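Local coordinates for protein pyridoxal kinase (Entamoeba histolytica, PDB 4S1H) that probably phosphorylates pyridoxal at the expense of ATP to make pyridoxal 5'-phosphate, and binds ADP and magnesium, at residues G15-R20 with V216-T221; G22-D27 with I258-C263. One frame throughout, in Å; residues are numbered along the deposited sequence.

Contact 1: G15-R20 with V216-T221; sequences GFVGNR and VGDTLT. With ADP (adenosine-5'-diphosphate), chain C.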
ATOM      1  N   GLY A  15       8.859  -5.069   3.472  1.00 18.04           N
ATOM      2  CA  GLY A  15       9.495  -3.836   3.933  1.00 18.22           C
ATOM      3  C   GLY A  15       8.887  -2.530   3.483  1.00 18.80           C
ATOM      4  O   GLY A  15       7.777  -2.467   2.958  1.00 17.42           O
ATOM      5  N   PHE A  16       9.619  -1.445   3.706  1.00 17.57           N
ATOM      6  CA  PHE A  16       9.030  -0.110   3.702  1.00 20.51           C
ATOM      7  C   PHE A  16       9.971   0.874   3.006  1.00 19.86           C
ATOM      8  O   PHE A  16      10.946   1.368   3.587  1.00 22.08           O
ATOM      9  CB  PHE A  16       8.681   0.322   5.138  1.00 21.41           C
ATOM     10  CG  PHE A  16       8.054  -0.779   5.959  1.00 26.05           C
ATOM     11  CD1 PHE A  16       6.754  -1.167   5.723  1.00 31.00           C
ATOM     12  CD2 PHE A  16       8.809  -1.495   6.892  1.00 32.59           C
ATOM     13  CE1 PHE A  16       6.187  -2.219   6.440  1.00 22.04           C
ATOM     14  CE2 PHE A  16       8.251  -2.545   7.621  1.00 36.06           C
ATOM     15  CZ  PHE A  16       6.929  -2.909   7.389  1.00 24.91           C
ATOM     16  N   VAL A  17       9.662   1.141   1.749  1.00 17.87           N
ATOM     17  CA  VAL A  17      10.208   2.293   0.996  1.00 19.20           C
ATOM     18  C   VAL A  17       9.110   2.872   0.123  1.00 19.71           C
ATOM     19  O   VAL A  17       8.050   2.243  -0.047  1.00 19.18           O
ATOM     20  CB  VAL A  17      11.440   1.925   0.124  1.00 25.23           C
ATOM     21  CG1 VAL A  17      12.582   1.411   0.987  1.00 26.92           C
ATOM     22  CG2 VAL A  17      11.085   0.917  -0.952  1.00 20.99           C
ATOM     23  N   GLY A  18       9.372   4.071  -0.414  1.00 17.00           N
ATOM     24  CA  GLY A  18       8.573   4.695  -1.421  1.00 14.93           C
ATOM     25  C   GLY A  18       7.090   4.734  -1.136  1.00 15.39           C
ATOM     26  O   GLY A  18       6.640   5.092  -0.026  1.00 14.58           O
ATOM     27  N   ASN A  19       6.317   4.327  -2.135  1.00 15.68           N
ATOM     28  CA  ASN A  19       4.860   4.333  -1.972  1.00 15.76           C
ATOM     29  C   ASN A  19       4.312   3.390  -0.894  1.00 16.02           C
ATOM     30  O   ASN A  19       3.216   3.617  -0.413  1.00 15.95           O
ATOM     31  CB  ASN A  19       4.121   4.102  -3.301  1.00 15.88           C
ATOM     32  CG  ASN A  19       3.570   5.369  -3.897  1.00 18.49           C
ATOM     33  OD1 ASN A  19       3.500   6.408  -3.241  1.00 19.03           O
ATOM     34  ND2 ASN A  19       3.158   5.293  -5.137  1.00 15.03           N
ATOM     35  N   ARG A  20       5.061   2.377  -0.488  1.00 15.33           N
ATOM     36  CA  ARG A  20       4.663   1.551   0.642  1.00 16.67           C
ATOM     37  C   ARG A  20       4.665   2.353   1.952  1.00 16.98           C
ATOM     38  O   ARG A  20       3.716   2.273   2.732  1.00 17.27           O
ATOM     39  CB  ARG A  20       5.492   0.286   0.704  1.00 17.40           C
ATOM     40  CG  ARG A  20       5.044  -0.736   1.683  1.00 26.81           C
ATOM     41  CD  ARG A  20       3.783  -1.518   1.284  1.00 20.31           C
ATOM     42  NE  ARG A  20       3.465  -2.248   2.520  1.00 20.53           N
ATOM     43  CZ  ARG A  20       2.449  -2.039   3.359  1.00 18.52           C
ATOM     44  NH1 ARG A  20       1.484  -1.149   3.104  1.00 19.65           N
ATOM     45  NH2 ARG A  20       2.425  -2.720   4.488  1.00 18.95           N
ATOM     46  N   VAL A 216      13.909   6.141   5.217  1.00 19.24           N
ATOM     47  CA  VAL A 216      13.737   7.227   6.194  1.00 20.08           C
ATOM     48  C   VAL A 216      13.344   8.544   5.542  1.00 20.81           C
ATOM     49  O   VAL A 216      12.469   9.268   6.025  1.00 18.38           O
ATOM     50  CB  VAL A 216      14.973   7.411   7.109  1.00 21.32           C
ATOM     51  CG1 VAL A 216      14.955   6.367   8.193  1.00 27.31           C
ATOM     52  CG2 VAL A 216      16.301   7.359   6.344  1.00 26.14           C
ATOM     53  N   GLY A 217      13.983   8.869   4.426  1.00 17.05           N
ATOM     54  CA  GLY A 217      13.600  10.031   3.664  1.00 18.29           C
ATOM     55  C   GLY A 217      12.192   9.947   3.141  1.00 15.96           C
ATOM     56  O   GLY A 217      11.481  10.938   3.111  1.00 16.71           O
ATOM     57  N   ASP A 218      11.802   8.758   2.695  1.00 17.31           N
ATOM     58  CA  ASP A 218      10.429   8.560   2.235  1.00 16.60           C
ATOM     59  C   ASP A 218       9.430   8.792   3.380  1.00 14.62           C
ATOM     60  O   ASP A 218       8.403   9.453   3.202  1.00 17.04           O
ATOM     61  CB  ASP A 218      10.273   7.136   1.646  1.00 20.33           C
ATOM     62  CG  ASP A 218      11.275   6.852   0.506  1.00 32.92           C
ATOM     63  OD1 ASP A 218      11.739   7.838  -0.144  1.00 35.99           O
ATOM     64  OD2 ASP A 218      11.604   5.652   0.267  1.00 19.35           O
ATOM     65  N   THR A 219       9.727   8.225   4.534  1.00 14.45           N
ATOM     66  CA  THR A 219       8.886   8.363   5.720  1.00 15.67           C
ATOM     67  C   THR A 219       8.773   9.838   6.094  1.00 18.42           C
ATOM     68  O   THR A 219       7.681  10.343   6.300  1.00 15.65           O
ATOM     69  CB  THR A 219       9.446   7.509   6.853  1.00 19.52           C
ATOM     70  OG1 THR A 219       9.407   6.133   6.455  1.00 20.21           O
ATOM     71  CG2 THR A 219       8.694   7.719   8.145  1.00 24.31           C
ATOM     72  N   LEU A 220       9.893  10.554   6.118  1.00 14.58           N
ATOM     73  CA  LEU A 220       9.843  12.004   6.356  1.00 18.24           C
ATOM     74  C   LEU A 220       8.892  12.731   5.393  1.00 18.03           C
ATOM     75  O   LEU A 220       8.064  13.555   5.824  1.00 18.10           O
ATOM     76  CB  LEU A 220      11.249  12.656   6.271  1.00 15.98           C
ATOM     77  CG  LEU A 220      11.333  14.204   6.361  1.00 21.25           C
ATOM     78  CD1 LEU A 220      10.715  14.730   7.641  1.00 26.81           C
ATOM     79  CD2 LEU A 220      12.766  14.653   6.215  1.00 20.47           C
ATOM     80  N   THR A 221       9.030  12.440   4.104  1.00 14.56           N
ATOM     81  CA  THR A 221       8.249  13.065   3.066  1.00 15.55           C
ATOM     82  C   THR A 221       6.748  12.902   3.360  1.00 13.94           C
ATOM     83  O   THR A 221       6.009  13.896   3.299  1.00 13.88           O
ATOM     84  CB  THR A 221       8.571  12.427   1.714  1.00 21.07           C
ATOM     85  OG1 THR A 221       9.884  12.812   1.299  1.00 21.30           O
ATOM     86  CG2 THR A 221       7.567  12.818   0.635  1.00 24.03           C
TER
HETATM   87  PB  ADP C 301      17.183   9.772   2.647  1.00 22.47           P
HETATM   88  O1B ADP C 301      18.693   9.696   2.638  1.00 24.27           O
HETATM   89  O2B ADP C 301      16.514   8.418   2.815  1.00 23.92           O
HETATM   90  O3B ADP C 301      16.671  10.634   1.533  1.00 24.92           O
HETATM   91  PA  ADP C 301      17.755  11.248   5.076  1.00 22.51           P
HETATM   92  O1A ADP C 301      17.960  12.694   4.712  1.00 20.89           O
HETATM   93  O2A ADP C 301      18.943  10.366   5.271  1.00 19.50           O
HETATM   94  O3A ADP C 301      16.774  10.558   3.985  1.00 21.49           O
HETATM   95  O5' ADP C 301      16.857  11.148   6.375  1.00 23.04           O
HETATM   96  C5' ADP C 301      15.599  11.774   6.521  1.00 23.46           C
HETATM   97  C4' ADP C 301      15.452  12.122   7.975  1.00 21.40           C
HETATM   98  O4' ADP C 301      15.554  10.932   8.758  1.00 19.68           O
HETATM   99  C3' ADP C 301      16.580  13.031   8.451  1.00 20.93           C
HETATM  100  O3' ADP C 301      16.234  14.412   8.292  1.00 19.42           O
HETATM  101  C2' ADP C 301      16.743  12.611   9.879  1.00 17.94           C
HETATM  102  O2' ADP C 301      15.793  13.289  10.689  1.00 23.55           O
HETATM  103  C1' ADP C 301      16.396  11.133   9.884  1.00 21.82           C
HETATM  104  N9  ADP C 301      17.557  10.214   9.827  1.00 19.29           N
HETATM  105  C8  ADP C 301      18.032   9.505   8.795  1.00 23.93           C
HETATM  106  N7  ADP C 301      19.101   8.751   9.155  1.00 24.79           N
HETATM  107  C5  ADP C 301      19.308   8.979  10.459  1.00 25.28           C
HETATM  108  C6  ADP C 301      20.261   8.500  11.488  1.00 18.32           C
HETATM  109  N6  ADP C 301      21.223   7.619  11.146  1.00 28.07           N
HETATM  110  N1  ADP C 301      20.129   8.996  12.737  1.00 25.86           N
HETATM  111  C2  ADP C 301      19.157   9.892  13.069  1.00 38.32           C
HETATM  112  N3  ADP C 301      18.254  10.360  12.182  1.00 23.35           N
HETATM  113  C4  ADP C 301      18.287   9.940  10.895  1.00 22.17           C
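Asp218 reaches across to the backbone of Gly18 and makes the one hydrogen bond that joins 15-20 to 216-221: Gly18 N gives its hydrogen to Asp218 OD2 at 2.8 Å. The N-H points almost straight at the oxygen (170°), yet it arrives from above the carboxylate, 53° out of its plane. Near the start of helix 216-229, Asp218 sets CG beside its own backbone N (chi1 -56°), and this turns the carboxylate out toward Gly18. Val17 adds apolar cover alongside, its CB 3.7 Å from Asp218 OD2. Gly18 has a positive phi, which suits a glycine, and its amide N-H is turned to Asp218.

Gly215, Val216, Gly217 and Asp218 form the GXGD run found in ribokinase-type kinases, and the contact sits right on it. Gly217 N donates a rather bent bond of 3.0 Å to O2B of ADP, whose O3B lies 3.8 Å from Gly217 CA. Val216 CG2 rests 3.7 Å from C8 of the adenine. On the Asp218 side of the helix, Asp111, which with Thr141 binds a magnesium ion, takes a weak hydrogen bond from Thr221 OG1.

One helical turn therefore holds the nucleotide through a backbone N-H at Gly217 and, one residue on, offers a carboxylate to the loop beside the pyridoxal phosphate-binding Ser10. The Gly18 N-H probably limits how far that carboxylate can turn, about 4 Å from the side chain of Asp111 and about 6 Å from a magnesium ion, linking the nucleotide and vitamin sides of the active site.

Contact 2: G22-D27 with I258-C263; sequences GMIILD and INIINC
The loop that lays Ile260 and Ile261 against Ile24 and Ile25 is tied within itself by Asn262 ND2, which donates to Asn259 OD1 at 2.9 Å. The bond is bent (146°) and runs in the carbonyl plane of Asn259 onto a lone pair, while the acceptor lies a little off the amide plane of Asn262. Asn259 sits at the centre of an inverse gamma turn, and its ND2 is also bonded to Asn251 O.

Across the contact everything is aliphatic. Ile24 CD1 touches two branches, Ile261 CD1 at 3.7 Å and Ile260 CG2 at 3.8 Å. Fully extended (chi2 173°), Ile260 carries its CD1 past Ile24 to Ile25, where it meets CG1 and CD1, each at 3.8 Å; these two chains lie roughly at right angles. Ile261 folds back instead (chi2 -61°), which brings its CD1 against the end of Ile24, again nearly perpendicular.

Phe16 lies against Ile24, Ile260 and Ile261, and Tyr222 and Ser226 of helix 216-229 cover Ile25. Toward the dimer partner, Ile261 O accepts a hydrogen bond from Gln30 NE2 of the second subunit, and Asp27 of that subunit packs on Ile24 and Ile261. With four buried isoleucines, the join between 22-27 and 258-263 is thus purely apolar, while polar bonds at the loop's far side and at the subunit interface probably help set the loop's shape and position.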
ATOM      1  N   GLY A  22       4.303   5.571   1.918  1.00 14.84           N
ATOM      2  CA  GLY A  22       3.233   6.494   1.648  1.00 14.63           C
ATOM      3  C   GLY A  22       1.889   5.913   1.999  1.00 17.38           C
ATOM      4  O   GLY A  22       1.073   6.580   2.627  1.00 16.30           O
ATOM      5  N   MET A  23       1.687   4.657   1.666  1.00 18.59           N
ATOM      6  CA  MET A  23       0.390   4.030   1.964  1.00 15.22           C
ATOM      7  C   MET A  23       0.172   3.967   3.469  1.00 15.85           C
ATOM      8  O   MET A  23      -0.885   4.321   3.978  1.00 16.53           O
ATOM      9  CB  MET A  23       0.313   2.628   1.349  1.00 16.51           C
ATOM     10  CG  MET A  23       0.372   2.592  -0.182  1.00 19.21           C
ATOM     11  SD  MET A  23       0.684   0.932  -0.917  1.00 24.85           S
ATOM     12  CE  MET A  23       1.021   1.376  -2.604  1.00 28.66           C
ATOM     13  N   ILE A  24       1.171   3.469   4.192  1.00 15.29           N
ATOM     14  CA  ILE A  24       1.070   3.298   5.620  1.00 16.30           C
ATOM     15  C   ILE A  24       0.771   4.644   6.284  1.00 15.44           C
ATOM     16  O   ILE A  24      -0.098   4.741   7.151  1.00 16.09           O
ATOM     17  CB  ILE A  24       2.363   2.696   6.209  1.00 21.32           C
ATOM     18  CG1 ILE A  24       2.520   1.253   5.729  1.00 22.82           C
ATOM     19  CG2 ILE A  24       2.352   2.748   7.741  1.00 28.32           C
ATOM     20  CD1 ILE A  24       3.938   0.725   5.877  1.00 29.55           C
ATOM     21  N   ILE A  25       1.509   5.677   5.882  1.00 14.07           N
ATOM     22  CA  ILE A  25       1.412   6.972   6.551  1.00 14.54           C
ATOM     23  C   ILE A  25       0.093   7.683   6.187  1.00 15.15           C
ATOM     24  O   ILE A  25      -0.653   8.107   7.074  1.00 15.58           O
ATOM     25  CB  ILE A  25       2.653   7.848   6.291  1.00 17.02           C
ATOM     26  CG1 ILE A  25       3.863   7.120   6.862  1.00 16.39           C
ATOM     27  CG2 ILE A  25       2.450   9.222   6.908  1.00 15.48           C
ATOM     28  CD1 ILE A  25       5.204   7.587   6.323  1.00 16.74           C
ATOM     29  N   LEU A  26      -0.168   7.836   4.901  1.00 14.81           N
ATOM     30  CA  LEU A  26      -1.400   8.511   4.442  1.00 13.87           C
ATOM     31  C   LEU A  26      -2.650   7.746   4.876  1.00 15.90           C
ATOM     32  O   LEU A  26      -3.633   8.373   5.306  1.00 18.71           O
ATOM     33  CB  LEU A  26      -1.378   8.739   2.937  1.00 15.86           C
ATOM     34  CG  LEU A  26      -0.370   9.776   2.444  1.00 14.53           C
ATOM     35  CD1 LEU A  26      -0.136   9.703   0.944  1.00 15.01           C
ATOM     36  CD2 LEU A  26      -0.771  11.192   2.839  1.00 19.42           C
ATOM     37  N   ASP A  27      -2.610   6.424   4.832  1.00 16.35           N
ATOM     38  CA  ASP A  27      -3.743   5.635   5.397  1.00 16.78           C
ATOM     39  C   ASP A  27      -3.951   5.956   6.905  1.00 19.68           C
ATOM     40  O   ASP A  27      -5.084   6.186   7.354  1.00 18.93           O
ATOM     41  CB  ASP A  27      -3.588   4.093   5.208  1.00 16.84           C
ATOM     42  CG  ASP A  27      -3.619   3.620   3.715  1.00 21.52           C
ATOM     43  OD1 ASP A  27      -3.965   4.393   2.781  1.00 21.02           O
ATOM     44  OD2 ASP A  27      -3.254   2.427   3.463  1.00 21.75           O
ATOM     45  N   ILE A 258      12.859  -0.062   8.725  1.00 26.97           N
ATOM     46  CA  ILE A 258      12.360   0.806   9.792  1.00 24.20           C
ATOM     47  C   ILE A 258      11.091   0.232  10.383  1.00 25.88           C
ATOM     48  O   ILE A 258      10.318  -0.457   9.690  1.00 29.13           O
ATOM     49  CB  ILE A 258      12.129   2.269   9.348  1.00 27.05           C
ATOM     50  CG1 ILE A 258      11.151   2.348   8.173  1.00 35.06           C
ATOM     51  CG2 ILE A 258      13.472   2.927   9.029  1.00 34.00           C
ATOM     52  CD1 ILE A 258      10.736   3.745   7.808  1.00 44.44           C
ATOM     53  N   ASN A 259      10.902   0.475  11.678  1.00 23.95           N
ATOM     54  CA  ASN A 259       9.810  -0.132  12.447  1.00 24.99           C
ATOM     55  C   ASN A 259       8.477   0.659  12.336  1.00 21.95           C
ATOM     56  O   ASN A 259       7.834   0.963  13.342  1.00 26.42           O
ATOM     57  CB  ASN A 259      10.257  -0.274  13.896  1.00 24.96           C
ATOM     58  CG  ASN A 259       9.402  -1.212  14.701  1.00 27.30           C
ATOM     59  OD1 ASN A 259       8.641  -2.015  14.151  1.00 31.21           O
ATOM     60  ND2 ASN A 259       9.552  -1.155  16.014  1.00 28.35           N
ATOM     61  N   ILE A 260       8.043   0.918  11.118  1.00 21.85           N
ATOM     62  CA  ILE A 260       6.928   1.796  10.895  1.00 20.93           C
ATOM     63  C   ILE A 260       5.588   1.143  11.270  1.00 22.99           C
ATOM     64  O   ILE A 260       4.720   1.833  11.771  1.00 20.89           O
ATOM     65  CB  ILE A 260       6.959   2.393   9.464  1.00 24.43           C
ATOM     66  CG1 ILE A 260       5.983   3.566   9.369  1.00 30.79           C
ATOM     67  CG2 ILE A 260       6.663   1.353   8.399  1.00 34.68           C
ATOM     68  CD1 ILE A 260       6.068   4.307   8.053  1.00 31.71           C
ATOM     69  N   ILE A 261       5.437  -0.163  11.075  1.00 20.83           N
ATOM     70  CA  ILE A 261       4.127  -0.831  11.388  1.00 21.64           C
ATOM     71  C   ILE A 261       3.795  -0.745  12.888  1.00 21.21           C
ATOM     72  O   ILE A 261       2.704  -0.319  13.278  1.00 19.70           O
ATOM     73  CB  ILE A 261       4.091  -2.290  10.905  1.00 26.77           C
ATOM     74  CG1 ILE A 261       4.262  -2.385   9.379  1.00 27.21           C
ATOM     75  CG2 ILE A 261       2.767  -2.962  11.285  1.00 27.99           C
ATOM     76  CD1 ILE A 261       3.196  -1.701   8.539  1.00 31.38           C
ATOM     77  N   ASN A 262       4.749  -1.094  13.739  1.00 20.30           N
ATOM     78  CA  ASN A 262       4.569  -0.983  15.185  1.00 21.91           C
ATOM     79  C   ASN A 262       4.440   0.457  15.686  1.00 20.93           C
ATOM     80  O   ASN A 262       3.869   0.684  16.752  1.00 24.32           O
ATOM     81  CB  ASN A 262       5.653  -1.755  15.933  1.00 25.39           C
ATOM     82  CG  ASN A 262       5.555  -3.256  15.677  1.00 35.86           C
ATOM     83  OD1 ASN A 262       4.461  -3.818  15.772  1.00 31.98           O
ATOM     84  ND2 ASN A 262       6.659  -3.887  15.241  1.00 31.53           N
ATOM     85  N   CYS A 263       4.950   1.407  14.895  1.00 21.20           N
ATOM     86  CA  CYS A 263       4.899   2.799  15.231  1.00 21.13           C
ATOM     87  C   CYS A 263       3.699   3.516  14.636  1.00 19.04           C
ATOM     88  O   CYS A 263       3.554   4.711  14.855  1.00 20.46           O
ATOM     89  CB  CYS A 263       6.223   3.482  14.835  1.00 22.16           C
ATOM     90  SG  CYS A 263       7.603   2.934  15.903  1.00 27.03           S
TER

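In the fold
Helix 18-28 serves both contacts, whose centres are 8 Å apart: its start and the preceding loop meet helix 216-229 in contact 1, and its next turn meets the loop 258-263 in contact 2. Along the chain the segments alternate, 15-20, 22-27, 216-221, 258-263, so the N-terminal region is joined to two places late in the sequence. Phe16, from the first segment of contact 1, reaches into contact 2, and Thr219 touches Ile258. Contact 1 borders the nucleotide and magnesium site, whereas the side chain of Ile25 in contact 2 lies about 11 Å from ADP, and contact 2 continues to the second subunit. One helix thereby connects active site and dimer interface.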